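Local coordinates for sensor protein (Rhodopseudomonas palustris, PDB 2OOL), which binds a biliverdin-derived chromophore in the photosensory part of a bacteriophytochrome that probably signals light as a histidine kinase, at residues 171-176 against 294-299; 280-285 against 312-317; 51-56 against 89-94. All coordinates share one frame; numbering follows the deposited sequence.

Interaction 1. Residues 171-176 against 294-299. With LBV (3-[2-[(Z)-[3-(2-carboxyethyl)-5-[(Z)-(4-ethenyl-3-methyl-5-oxidanylidene-pyrrol-2-ylidene)methyl]-4-methyl-pyrrol-1-ium -2-ylidene]methyl]-5-[(Z)-[(3E)-3-ethylidene-4-methyl-5-oxidanylidene-pyrrolidin-2-ylidene]methyl]-4-methyl-1H-pyrrol-3- yl]propanoic acid), chain C.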
loop_
_atom_site.group_PDB
_atom_site.type_symbol
_atom_site.label_atom_id
_atom_site.label_comp_id
_atom_site.label_asym_id
_atom_site.label_seq_id
_atom_site.Cartn_x
_atom_site.Cartn_y
_atom_site.Cartn_z
ATOM N N SER A 171 -13.918 -4.854 5.821
ATOM C CA SER A 171 -13.019 -5.643 6.651
ATOM C C SER A 171 -11.552 -5.204 6.542
ATOM O O SER A 171 -10.851 -5.115 7.538
ATOM C CB SER A 171 -13.179 -7.155 6.338
ATOM O OG SER A 171 -12.832 -7.398 4.986
ATOM N N GLU A 172 -11.075 -4.881 5.354
ATOM C CA GLU A 172 -9.707 -4.335 5.266
ATOM C C GLU A 172 -9.579 -2.971 5.947
ATOM O O GLU A 172 -8.597 -2.690 6.622
ATOM C CB GLU A 172 -9.238 -4.225 3.818
ATOM C CG GLU A 172 -7.848 -3.476 3.660
ATOM C CD GLU A 172 -6.646 -4.345 4.058
ATOM O OE1 GLU A 172 -6.828 -5.531 4.360
ATOM O OE2 GLU A 172 -5.501 -3.851 4.036
ATOM N N VAL A 173 -10.570 -2.120 5.775
ATOM C CA VAL A 173 -10.585 -0.834 6.465
ATOM C C VAL A 173 -10.560 -1.031 7.984
ATOM O O VAL A 173 -9.875 -0.294 8.691
ATOM C CB VAL A 173 -11.768 0.071 5.992
ATOM C CG1 VAL A 173 -12.031 1.219 6.953
ATOM C CG2 VAL A 173 -11.486 0.673 4.604
ATOM N N ARG A 174 -11.263 -2.041 8.496
ATOM C CA ARG A 174 -11.244 -2.289 9.928
ATOM C C ARG A 174 -9.859 -2.772 10.370
ATOM O O ARG A 174 -9.350 -2.340 11.400
ATOM C CB ARG A 174 -12.312 -3.303 10.363
ATOM C CG ARG A 174 -12.489 -3.308 11.854
ATOM C CD ARG A 174 -13.686 -4.156 12.346
ATOM N NE ARG A 174 -13.557 -5.598 12.119
ATOM C CZ ARG A 174 -12.950 -6.464 12.936
ATOM N NH1 ARG A 174 -12.360 -6.065 14.057
ATOM N NH2 ARG A 174 -12.939 -7.751 12.625
ATOM N N ARG A 175 -9.263 -3.647 9.566
ATOM C CA ARG A 175 -7.886 -4.114 9.772
ATOM C C ARG A 175 -6.869 -2.993 10.004
ATOM O O ARG A 175 -6.035 -3.084 10.901
ATOM C CB ARG A 175 -7.422 -4.898 8.545
ATOM C CG ARG A 175 -6.426 -6.016 8.831
ATOM C CD ARG A 175 -6.243 -6.880 7.581
ATOM N NE ARG A 175 -7.265 -7.928 7.479
ATOM C CZ ARG A 175 -8.192 -8.067 6.520
ATOM N NH1 ARG A 175 -8.271 -7.244 5.488
ATOM N NH2 ARG A 175 -9.036 -9.107 6.586
ATOM N N ILE A 176 -6.950 -1.931 9.215
ATOM C CA ILE A 176 -5.890 -0.932 9.199
ATOM C C ILE A 176 -6.225 0.302 10.012
ATOM O O ILE A 176 -5.336 1.093 10.275
ATOM C CB ILE A 176 -5.491 -0.559 7.752
ATOM C CG1 ILE A 176 -6.638 0.163 7.037
ATOM C CG2 ILE A 176 -5.082 -1.846 6.958
ATOM C CD1 ILE A 176 -6.296 0.602 5.601
ATOM N N GLY A 294 -22.479 6.388 -2.132
ATOM C CA GLY A 294 -22.484 5.854 -0.763
ATOM C C GLY A 294 -21.286 6.347 0.059
ATOM O O GLY A 294 -20.520 7.208 -0.384
ATOM N N MET A 295 -21.146 5.794 1.269
ATOM C CA MET A 295 -20.061 6.137 2.188
ATOM C C MET A 295 -19.587 4.895 2.941
ATOM O O MET A 295 -20.387 4.007 3.234
ATOM C CB MET A 295 -20.550 7.117 3.256
ATOM C CG MET A 295 -21.301 8.301 2.762
ATOM S SD MET A 295 -20.346 9.840 2.772
ATOM C CE MET A 295 -20.775 10.379 4.433
ATOM N N ILE A 296 -18.286 4.837 3.212
ATOM C CA ILE A 296 -17.712 3.939 4.200
ATOM C C ILE A 296 -17.671 4.733 5.484
ATOM O O ILE A 296 -17.028 5.768 5.558
ATOM C CB ILE A 296 -16.294 3.503 3.819
ATOM C CG1 ILE A 296 -16.308 2.919 2.405
ATOM C CG2 ILE A 296 -15.755 2.507 4.846
ATOM C CD1 ILE A 296 -15.050 2.165 2.010
ATOM N N SER A 297 -18.450 4.286 6.464
ATOM C CA SER A 297 -18.584 4.961 7.746
ATOM C C SER A 297 -17.968 4.080 8.842
ATOM O O SER A 297 -18.341 2.917 8.991
ATOM C CB SER A 297 -20.062 5.130 8.064
ATOM O OG SER A 297 -20.289 5.797 9.304
ATOM N N CYS A 298 -17.035 4.663 9.587
ATOM C CA CYS A 298 -16.212 3.983 10.564
ATOM C C CYS A 298 -16.476 4.591 11.966
ATOM O O CYS A 298 -16.273 5.757 12.182
ATOM C CB CYS A 298 -14.735 4.155 10.188
ATOM S SG CYS A 298 -14.262 3.883 8.438
ATOM N N HIS A 299 -16.922 3.776 12.917
ATOM C CA HIS A 299 -17.211 4.259 14.259
ATOM C C HIS A 299 -16.355 3.529 15.301
ATOM O O HIS A 299 -16.024 2.351 15.146
ATOM C CB HIS A 299 -18.666 3.972 14.597
ATOM C CG HIS A 299 -19.648 4.821 13.864
ATOM N ND1 HIS A 299 -20.995 4.511 13.824
ATOM C CD2 HIS A 299 -19.484 5.940 13.106
ATOM C CE1 HIS A 299 -21.620 5.422 13.093
ATOM N NE2 HIS A 299 -20.732 6.302 12.655
HETATM C C1A LBV C . -29.108 14.649 11.680
HETATM C C1B LBV C . -25.590 16.534 9.724
HETATM O O1B LBV C . -19.768 19.349 9.437
HETATM C C1C LBV C . -22.950 12.965 8.778
HETATM O O1C LBV C . -18.475 10.340 9.134
HETATM C C1D LBV C . -24.505 8.552 9.516
HETATM C C2A LBV C . -30.103 15.781 11.601
HETATM C C2B LBV C . -24.630 17.454 9.279
HETATM O O2B LBV C . -19.174 17.712 8.090
HETATM C C2C LBV C . -21.933 12.063 8.398
HETATM O O2C LBV C . -19.480 10.962 11.004
HETATM C C2D LBV C . -25.506 7.585 9.283
HETATM C C3A LBV C . -29.194 16.810 10.906
HETATM C C3B LBV C . -23.494 16.745 8.897
HETATM C C3C LBV C . -22.467 10.790 8.520
HETATM C C3D LBV C . -24.947 6.369 9.613
HETATM C C4A LBV C . -27.915 16.234 10.670
HETATM C C4B LBV C . -23.790 15.360 9.068
HETATM C C4C LBV C . -23.782 10.911 9.003
HETATM C C4D LBV C . -23.637 6.622 10.041
HETATM C CAA LBV C . -29.547 18.126 10.529
HETATM C CAB LBV C . -22.187 17.368 8.382
HETATM C CAC LBV C . -20.480 12.303 7.925
HETATM C CAD LBV C . -25.611 5.167 9.552
HETATM C CBA LBV C . -30.936 18.837 10.667
HETATM C CBB LBV C . -21.108 17.402 9.446
HETATM C CBC LBV C . -19.525 12.489 9.146
HETATM C CBD LBV C . -25.018 3.951 9.872
HETATM C CGB LBV C . -19.909 18.226 8.937
HETATM C CGC LBV C . -19.113 11.145 9.830
HETATM C CHB LBV C . -26.873 16.972 10.079
HETATM C CHC LBV C . -22.803 14.370 8.768
HETATM C CHD LBV C . -24.711 9.903 9.273
HETATM C CMA LBV C . -30.466 16.215 13.030
HETATM C CMB LBV C . -24.781 18.991 9.252
HETATM C CMC LBV C . -21.655 9.526 8.165
HETATM C CMD LBV C . -26.944 7.777 8.754
HETATM N N_A LBV C . -27.918 14.980 11.136
HETATM O O_A LBV C . -29.345 13.551 12.175
HETATM N N_B LBV C . -25.042 15.318 9.553
HETATM N N_C LBV C . -24.007 12.219 9.139
HETATM N N_D LBV C . -23.432 7.936 9.979
HETATM O O_D LBV C . -22.781 5.807 10.429
#

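Interaction 2. Residues 280-285 against 312-317. With LBV (3-[2-[(Z)-[3-(2-carboxyethyl)-5-[(Z)-(4-ethenyl-3-methyl-5-oxidanylidene-pyrrol-2-ylidene)methyl]-4-methyl-pyrrol-1-ium -2-ylidene]methyl]-5-[(Z)-[(3E)-3-ethylidene-4-methyl-5-oxidanylidene-pyrrolidin-2-ylidene]methyl]-4-methyl-1H-pyrrol-3- yl]propanoic acid), chain C.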
loop_
_atom_site.group_PDB
_atom_site.type_symbol
_atom_site.label_atom_id
_atom_site.label_comp_id
_atom_site.label_asym_id
_atom_site.label_seq_id
_atom_site.Cartn_x
_atom_site.Cartn_y
_atom_site.Cartn_z
ATOM N N ALA A 280 -15.726 8.367 18.249
ATOM C CA ALA A 280 -14.820 8.669 17.109
ATOM C C ALA A 280 -15.598 8.245 15.876
ATOM O O ALA A 280 -16.295 7.231 15.927
ATOM C CB ALA A 280 -13.492 7.840 17.186
ATOM N N ALA A 281 -15.467 9.005 14.804
ATOM C CA ALA A 281 -16.105 8.754 13.512
ATOM C C ALA A 281 -15.130 9.111 12.386
ATOM O O ALA A 281 -14.415 10.112 12.458
ATOM C CB ALA A 281 -17.318 9.611 13.364
ATOM N N MET A 282 -15.128 8.299 11.343
ATOM C CA MET A 282 -14.403 8.611 10.119
ATOM C C MET A 282 -15.166 8.076 8.925
ATOM O O MET A 282 -15.616 6.904 8.934
ATOM C CB MET A 282 -13.029 7.947 10.113
ATOM C CG MET A 282 -12.305 8.140 8.746
ATOM S SD MET A 282 -10.625 7.492 8.730
ATOM C CE MET A 282 -10.895 5.795 9.025
ATOM N N SER A 283 -15.254 8.865 7.871
ATOM C CA SER A 283 -15.937 8.391 6.681
ATOM C C SER A 283 -15.231 8.795 5.392
ATOM O O SER A 283 -14.485 9.741 5.360
ATOM C CB SER A 283 -17.431 8.793 6.712
ATOM O OG SER A 283 -17.629 10.184 6.911
ATOM N N ILE A 284 -15.442 7.961 4.366
ATOM C CA ILE A 284 -14.855 8.083 3.051
ATOM C C ILE A 284 -16.002 7.945 2.057
ATOM O O ILE A 284 -16.791 6.973 2.095
ATOM C CB ILE A 284 -13.815 6.970 2.773
ATOM C CG1 ILE A 284 -12.679 6.926 3.828
ATOM C CG2 ILE A 284 -13.262 7.087 1.392
ATOM C CD1 ILE A 284 -12.911 5.899 4.877
ATOM N N SER A 285 -16.093 8.897 1.151
ATOM C CA SER A 285 -17.115 8.930 0.079
ATOM C C SER A 285 -16.910 7.860 -0.990
ATOM O O SER A 285 -15.784 7.498 -1.318
ATOM C CB SER A 285 -17.112 10.343 -0.575
ATOM O OG SER A 285 -17.496 11.306 0.398
ATOM N N GLN A 312 -5.283 7.892 3.639
ATOM C CA GLN A 312 -5.017 7.766 2.214
ATOM C C GLN A 312 -5.174 6.296 1.738
ATOM O O GLN A 312 -5.524 6.055 0.566
ATOM C CB GLN A 312 -3.629 8.247 1.840
ATOM C CG GLN A 312 -3.382 9.748 1.959
ATOM C CD GLN A 312 -1.948 10.102 1.593
ATOM O OE1 GLN A 312 -0.973 9.610 2.215
ATOM N NE2 GLN A 312 -1.806 10.913 0.567
ATOM N N ALA A 313 -4.873 5.343 2.627
ATOM C CA ALA A 313 -5.023 3.919 2.307
ATOM C C ALA A 313 -6.506 3.544 2.192
ATOM O O ALA A 313 -6.891 2.929 1.235
ATOM C CB ALA A 313 -4.320 3.039 3.331
ATOM N N CYS A 314 -7.316 3.940 3.167
ATOM C CA CYS A 314 -8.763 3.818 3.101
ATOM C C CYS A 314 -9.370 4.408 1.828
ATOM O O CYS A 314 -10.340 3.859 1.300
ATOM C CB CYS A 314 -9.423 4.452 4.343
ATOM S SG CYS A 314 -8.883 3.714 5.977
ATOM N N GLU A 315 -8.833 5.527 1.355
ATOM C CA GLU A 315 -9.362 6.219 0.197
ATOM C C GLU A 315 -9.072 5.408 -1.059
ATOM O O GLU A 315 -9.925 5.285 -1.932
ATOM C CB GLU A 315 -8.781 7.627 0.064
ATOM C CG GLU A 315 -9.418 8.408 -1.065
ATOM C CD GLU A 315 -8.766 9.788 -1.290
ATOM O OE1 GLU A 315 -7.674 10.051 -0.763
ATOM O OE2 GLU A 315 -9.349 10.606 -2.023
ATOM N N LEU A 316 -7.845 4.883 -1.119
ATOM C CA LEU A 316 -7.440 3.949 -2.168
ATOM C C LEU A 316 -8.383 2.754 -2.252
ATOM O O LEU A 316 -8.855 2.393 -3.350
ATOM C CB LEU A 316 -6.020 3.456 -1.933
ATOM C CG LEU A 316 -5.425 2.459 -2.921
ATOM C CD1 LEU A 316 -5.448 2.957 -4.374
ATOM C CD2 LEU A 316 -3.995 2.106 -2.469
ATOM N N ILE A 317 -8.629 2.132 -1.102
ATOM C CA ILE A 317 -9.556 0.998 -1.014
ATOM C C ILE A 317 -10.945 1.362 -1.563
ATOM O O ILE A 317 -11.566 0.588 -2.323
ATOM C CB ILE A 317 -9.602 0.453 0.422
ATOM C CG1 ILE A 317 -8.339 -0.391 0.684
ATOM C CG2 ILE A 317 -10.845 -0.445 0.693
ATOM C CD1 ILE A 317 -7.997 -0.535 2.129
HETATM C C1A LBV C . -29.108 14.649 11.680
HETATM C C1B LBV C . -25.590 16.534 9.724
HETATM O O1B LBV C . -19.768 19.349 9.437
HETATM C C1C LBV C . -22.950 12.965 8.778
HETATM O O1C LBV C . -18.475 10.340 9.134
HETATM C C1D LBV C . -24.505 8.552 9.516
HETATM C C2A LBV C . -30.103 15.781 11.601
HETATM C C2B LBV C . -24.630 17.454 9.279
HETATM O O2B LBV C . -19.174 17.712 8.090
HETATM C C2C LBV C . -21.933 12.063 8.398
HETATM O O2C LBV C . -19.480 10.962 11.004
HETATM C C2D LBV C . -25.506 7.585 9.283
HETATM C C3A LBV C . -29.194 16.810 10.906
HETATM C C3B LBV C . -23.494 16.745 8.897
HETATM C C3C LBV C . -22.467 10.790 8.520
HETATM C C3D LBV C . -24.947 6.369 9.613
HETATM C C4A LBV C . -27.915 16.234 10.670
HETATM C C4B LBV C . -23.790 15.360 9.068
HETATM C C4C LBV C . -23.782 10.911 9.003
HETATM C C4D LBV C . -23.637 6.622 10.041
HETATM C CAA LBV C . -29.547 18.126 10.529
HETATM C CAB LBV C . -22.187 17.368 8.382
HETATM C CAC LBV C . -20.480 12.303 7.925
HETATM C CAD LBV C . -25.611 5.167 9.552
HETATM C CBA LBV C . -30.936 18.837 10.667
HETATM C CBB LBV C . -21.108 17.402 9.446
HETATM C CBC LBV C . -19.525 12.489 9.146
HETATM C CBD LBV C . -25.018 3.951 9.872
HETATM C CGB LBV C . -19.909 18.226 8.937
HETATM C CGC LBV C . -19.113 11.145 9.830
HETATM C CHB LBV C . -26.873 16.972 10.079
HETATM C CHC LBV C . -22.803 14.370 8.768
HETATM C CHD LBV C . -24.711 9.903 9.273
HETATM C CMA LBV C . -30.466 16.215 13.030
HETATM C CMB LBV C . -24.781 18.991 9.252
HETATM C CMC LBV C . -21.655 9.526 8.165
HETATM C CMD LBV C . -26.944 7.777 8.754
HETATM N N_A LBV C . -27.918 14.980 11.136
HETATM O O_A LBV C . -29.345 13.551 12.175
HETATM N N_B LBV C . -25.042 15.318 9.553
HETATM N N_C LBV C . -24.007 12.219 9.139
HETATM N N_D LBV C . -23.432 7.936 9.979
HETATM O O_D LBV C . -22.781 5.807 10.429
#

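Interaction 3. Residues 51-56 against 89-94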
loop_
_atom_site.group_PDB
_atom_site.type_symbol
_atom_site.label_atom_id
_atom_site.label_comp_id
_atom_site.label_asym_id
_atom_site.label_seq_id
_atom_site.Cartn_x
_atom_site.Cartn_y
_atom_site.Cartn_z
ATOM N N THR A 51 4.029 34.043 -0.692
ATOM C CA THR A 51 5.242 34.787 -0.953
ATOM C C THR A 51 6.357 34.364 0.025
ATOM O O THR A 51 7.113 33.400 -0.233
ATOM C CB THR A 51 4.921 36.309 -0.893
ATOM O OG1 THR A 51 6.125 37.080 -0.990
ATOM C CG2 THR A 51 4.133 36.697 0.401
ATOM N N ASP A 52 6.400 35.047 1.166
ATOM C CA ASP A 52 7.374 34.820 2.232
ATOM C C ASP A 52 6.737 34.048 3.400
ATOM O O ASP A 52 7.296 33.967 4.501
ATOM C CB ASP A 52 7.902 36.177 2.709
ATOM C CG ASP A 52 6.855 37.282 2.562
ATOM O OD1 ASP A 52 5.640 36.932 2.723
ATOM O OD2 ASP A 52 7.245 38.452 2.252
ATOM N N LEU A 53 5.556 33.479 3.168
ATOM C CA LEU A 53 4.987 32.551 4.107
ATOM C C LEU A 53 4.687 33.160 5.492
ATOM O O LEU A 53 4.884 32.525 6.534
ATOM C CB LEU A 53 5.921 31.326 4.178
ATOM C CG LEU A 53 5.636 30.333 3.052
ATOM C CD1 LEU A 53 6.514 29.112 3.126
ATOM C CD2 LEU A 53 4.177 29.888 3.148
ATOM N N ARG A 54 4.176 34.379 5.494
ATOM C CA ARG A 54 3.859 35.084 6.732
ATOM C C ARG A 54 2.521 34.625 7.223
ATOM O O ARG A 54 1.663 34.389 6.437
ATOM C CB ARG A 54 3.812 36.586 6.494
ATOM C CG ARG A 54 5.179 37.173 6.244
ATOM C CD ARG A 54 5.197 38.686 5.998
ATOM N NE ARG A 54 6.610 39.040 5.897
ATOM C CZ ARG A 54 7.390 39.411 6.912
ATOM N NH1 ARG A 54 6.898 39.602 8.134
ATOM N NH2 ARG A 54 8.674 39.641 6.689
ATOM N N ILE A 55 2.315 34.588 8.522
ATOM C CA ILE A 55 1.086 33.985 9.065
ATOM C C ILE A 55 -0.085 34.975 8.944
ATOM O O ILE A 55 0.020 36.106 9.369
ATOM C CB ILE A 55 1.294 33.549 10.534
ATOM C CG1 ILE A 55 2.261 32.369 10.615
ATOM C CG2 ILE A 55 0.018 33.285 11.206
ATOM C CD1 ILE A 55 2.886 32.216 11.988
ATOM N N ALA A 56 -1.220 34.532 8.414
ATOM C CA ALA A 56 -2.366 35.456 8.289
ATOM C C ALA A 56 -3.509 35.086 9.229
ATOM O O ALA A 56 -4.307 35.929 9.603
ATOM C CB ALA A 56 -2.814 35.609 6.817
ATOM N N ARG A 89 11.642 22.491 3.507
ATOM C CA ARG A 89 10.705 21.501 3.008
ATOM C C ARG A 89 9.316 22.079 2.691
ATOM O O ARG A 89 8.689 21.700 1.698
ATOM C CB ARG A 89 10.570 20.386 4.056
ATOM C CG ARG A 89 10.316 19.020 3.502
ATOM C CD ARG A 89 11.046 17.927 4.339
ATOM N NE ARG A 89 10.805 18.092 5.773
ATOM C CZ ARG A 89 11.670 17.788 6.741
ATOM N NH1 ARG A 89 12.868 17.312 6.468
ATOM N NH2 ARG A 89 11.336 18.002 8.007
ATOM N N LEU A 90 8.829 22.951 3.568
ATOM C CA LEU A 90 7.581 23.680 3.351
ATOM C C LEU A 90 7.705 24.549 2.098
ATOM O O LEU A 90 6.901 24.440 1.161
ATOM C CB LEU A 90 7.271 24.538 4.563
ATOM C CG LEU A 90 6.001 25.398 4.573
ATOM C CD1 LEU A 90 4.724 24.569 4.363
ATOM C CD2 LEU A 90 5.909 26.193 5.878
ATOM N N THR A 91 8.749 25.372 2.071
ATOM C CA THR A 91 9.006 26.249 0.920
ATOM C C THR A 91 9.079 25.412 -0.369
ATOM O O THR A 91 8.327 25.671 -1.285
ATOM C CB THR A 91 10.223 27.111 1.152
ATOM O OG1 THR A 91 10.001 27.926 2.314
ATOM C CG2 THR A 91 10.467 28.026 -0.010
ATOM N N HIS A 92 9.881 24.353 -0.422
ATOM C CA HIS A 92 9.883 23.492 -1.614
ATOM C C HIS A 92 8.490 22.952 -1.973
ATOM O O HIS A 92 8.159 22.828 -3.156
ATOM C CB HIS A 92 10.856 22.301 -1.478
ATOM C CG HIS A 92 11.008 21.500 -2.746
ATOM N ND1 HIS A 92 10.511 20.217 -2.895
ATOM C CD2 HIS A 92 11.561 21.825 -3.945
ATOM C CE1 HIS A 92 10.773 19.781 -4.117
ATOM N NE2 HIS A 92 11.416 20.734 -4.774
ATOM N N ALA A 93 7.681 22.586 -0.979
ATOM C CA ALA A 93 6.367 22.012 -1.266
ATOM C C ALA A 93 5.470 23.015 -2.006
ATOM O O ALA A 93 4.780 22.672 -2.962
ATOM C CB ALA A 93 5.696 21.540 0.016
ATOM N N LEU A 94 5.494 24.259 -1.555
ATOM C CA LEU A 94 4.710 25.306 -2.170
ATOM C C LEU A 94 5.296 25.769 -3.507
ATOM O O LEU A 94 4.728 25.492 -4.557
ATOM C CB LEU A 94 4.639 26.493 -1.236
ATOM C CG LEU A 94 3.535 26.533 -0.210
ATOM C CD1 LEU A 94 3.935 25.784 0.934
ATOM C CD2 LEU A 94 3.425 28.015 0.172
#

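Interaction 1. Residues 171-176 against 294-299
The imidazole of His-299 stands obliquely to the D-ring carbonyl of LBV, with CE1 2.9 Å and NE2 3.1 Å from O_D. On the remote flank of helix 162-177, the guanidinium of Arg-175 has Ser-171 O above one face, displaced toward the rim, while Glu-172 lies at its edge in the plane; Arg-175 NH1 and Glu-172 OE1 form a salt bridge of 2.5 Å on the anti side of the carboxylate. Between these polar ends, segments 171-176 and 294-299 meet through carbon and sulfur alone. Val-173 keeps CG1 anti to its backbone N (chi1 164°), bringing that methyl within 3.8 Å of Cys-298 SG and 4.5 Å of Ile-296 CG2. The side chains of Met-295, Ser-297 and His-299, on the other side of the strand, serve the pocket of this GAF domain: Ser-297 OG donates a hydrogen bond of 2.7 Å to LBV O_D, and Met-295 CE lies 3.9 Å from the LBV methyl CMC. His-299 ND1 is itself hydrogen-bonded to Arg-181 NH1, a second-shell tie that is likely to limit its rotation. With an alanine in place of His-299, O_D would probably lose its imidazole neighbour and Arg-181 that mate. The strand is thus apolar toward the helix, while Ser-297 and His-299 present polar groups to O_D beside the apolar Met-295; since phytochrome photoconversion turns the D ring, Ser-297's grip would probably have to yield.

Interaction 2. Residues 280-285 against 312-317
Ile-284 sets CG1 anti to its own carbonyl carbon (chi1 -56°), and an unusual chi2 of 98° swings CD1 onto Cys-314. This is sheet-to-helix packing in the GAF domain, where strand 280-288 of the antiparallel sheet is covered by helix 308-332. The axes of the two short segments approach to 8.7 Å and cross at -39°. Ile-284 CD1 lies 3.8 Å from Cys-314 CB, with CG1 of the same isoleucine only slightly farther from that carbon. Two residues earlier, the first two torsions of Met-282 are nearly straight, which carries its thioether out from the strand until CE is 4.2 Å from Cys-314 SG. Cys-314 is therefore met by two strand side chains, at CB by one and at SG by the other, and no hydrogen bond joins the segments.

The opposite side of the strand faces the chromophore. Ser-283 OG donates to the propionate oxygen O1C of LBV, although the modelled separation is very short and its exact length doubtful. Arg-231 NH2 also bonds Ser-283 OG, so a probably positive group stands behind the serine that meets the propionate, while Ala-281 CB packs 3.5 Å from LBV O2C. On its outer side the helix reaches the second subunit: Leu-316 packs on Gln-157 of that subunit, and Glu-315 OE1 makes a weak, long ion pair with Arg-154 of the same neighbour. The backbone of Glu-315 belongs to the contact as well: Ile-284 CG2, the branch methyl, rests 4.2 Å from Glu-315 CA.

Interaction 3. Residues 51-56 against 89-94
Leu-53 carries the whole contact from its side, reaching from a loop of the PAS domain onto helix 84-94. The loop joins strands 44-48 and 55-59, antiparallel neighbours in the sheet. Ahead of the leucine, Thr-51 and Asp-52 direct their side chains away from the helix, and Asp-52 OD1 is held weakly by Ser-49 OG. At Leu-53 the backbone adopts a left-handed helical conformation (phi 62°, psi 41°), and the side chain now points at the helix. Its two methyls divide the work. CD1 meets Leu-90, with Leu-90 CG 4.0 Å away, and also comes within 3.8 Å of Thr-91 OG1, the side chains crossing at a slant in both pairs. That hydroxyl has its polar partner within the helix, the carbonyl O of Ala-87, and offers Leu-53 a purely van der Waals surface. Leu-53 also packs on Val-48 of strand 44-48, which makes it an apolar link between the strand and the helix.

After Leu-53 the chain leaves the contact. Arg-54 swings back toward the turn, where its NE is 3.7 Å from Asp-52 OD2 in a long salt bridge, while NH1 bonds the carbonyl O of Asn-75. Ile-55 opens the strand and packs on Phe-46; Ala-56 pairs through its backbone with Val-47. The tightest point of the interface is where two leucines meet tip to tip, Leu-53 CD2 lying 3.6 Å from Leu-94 CD2.

Overall arrangement
Interactions 1 and 2 are parts of one GAF core, their centres about 7 Å apart, and their segments interleave along the chain. Strands 280-288 and 291-300 are sheet neighbours: Cys-298 N lies 2.7 Å from Met-282 O, and Ile-296 N is 2.8 Å from Ile-284 O. The two helices also pack together, with Val-173 touching Cys-314. Both strands line the LBV pocket, interaction 1 at the D-ring carbonyl and interaction 2 at a propionate, so the sheet stands between the chromophore and helices 162-177 and 308-332. Interaction 3 belongs to the PAS domain, its centre about 35 Å from that of interaction 1 and 28 Å from that of interaction 2, and touches neither.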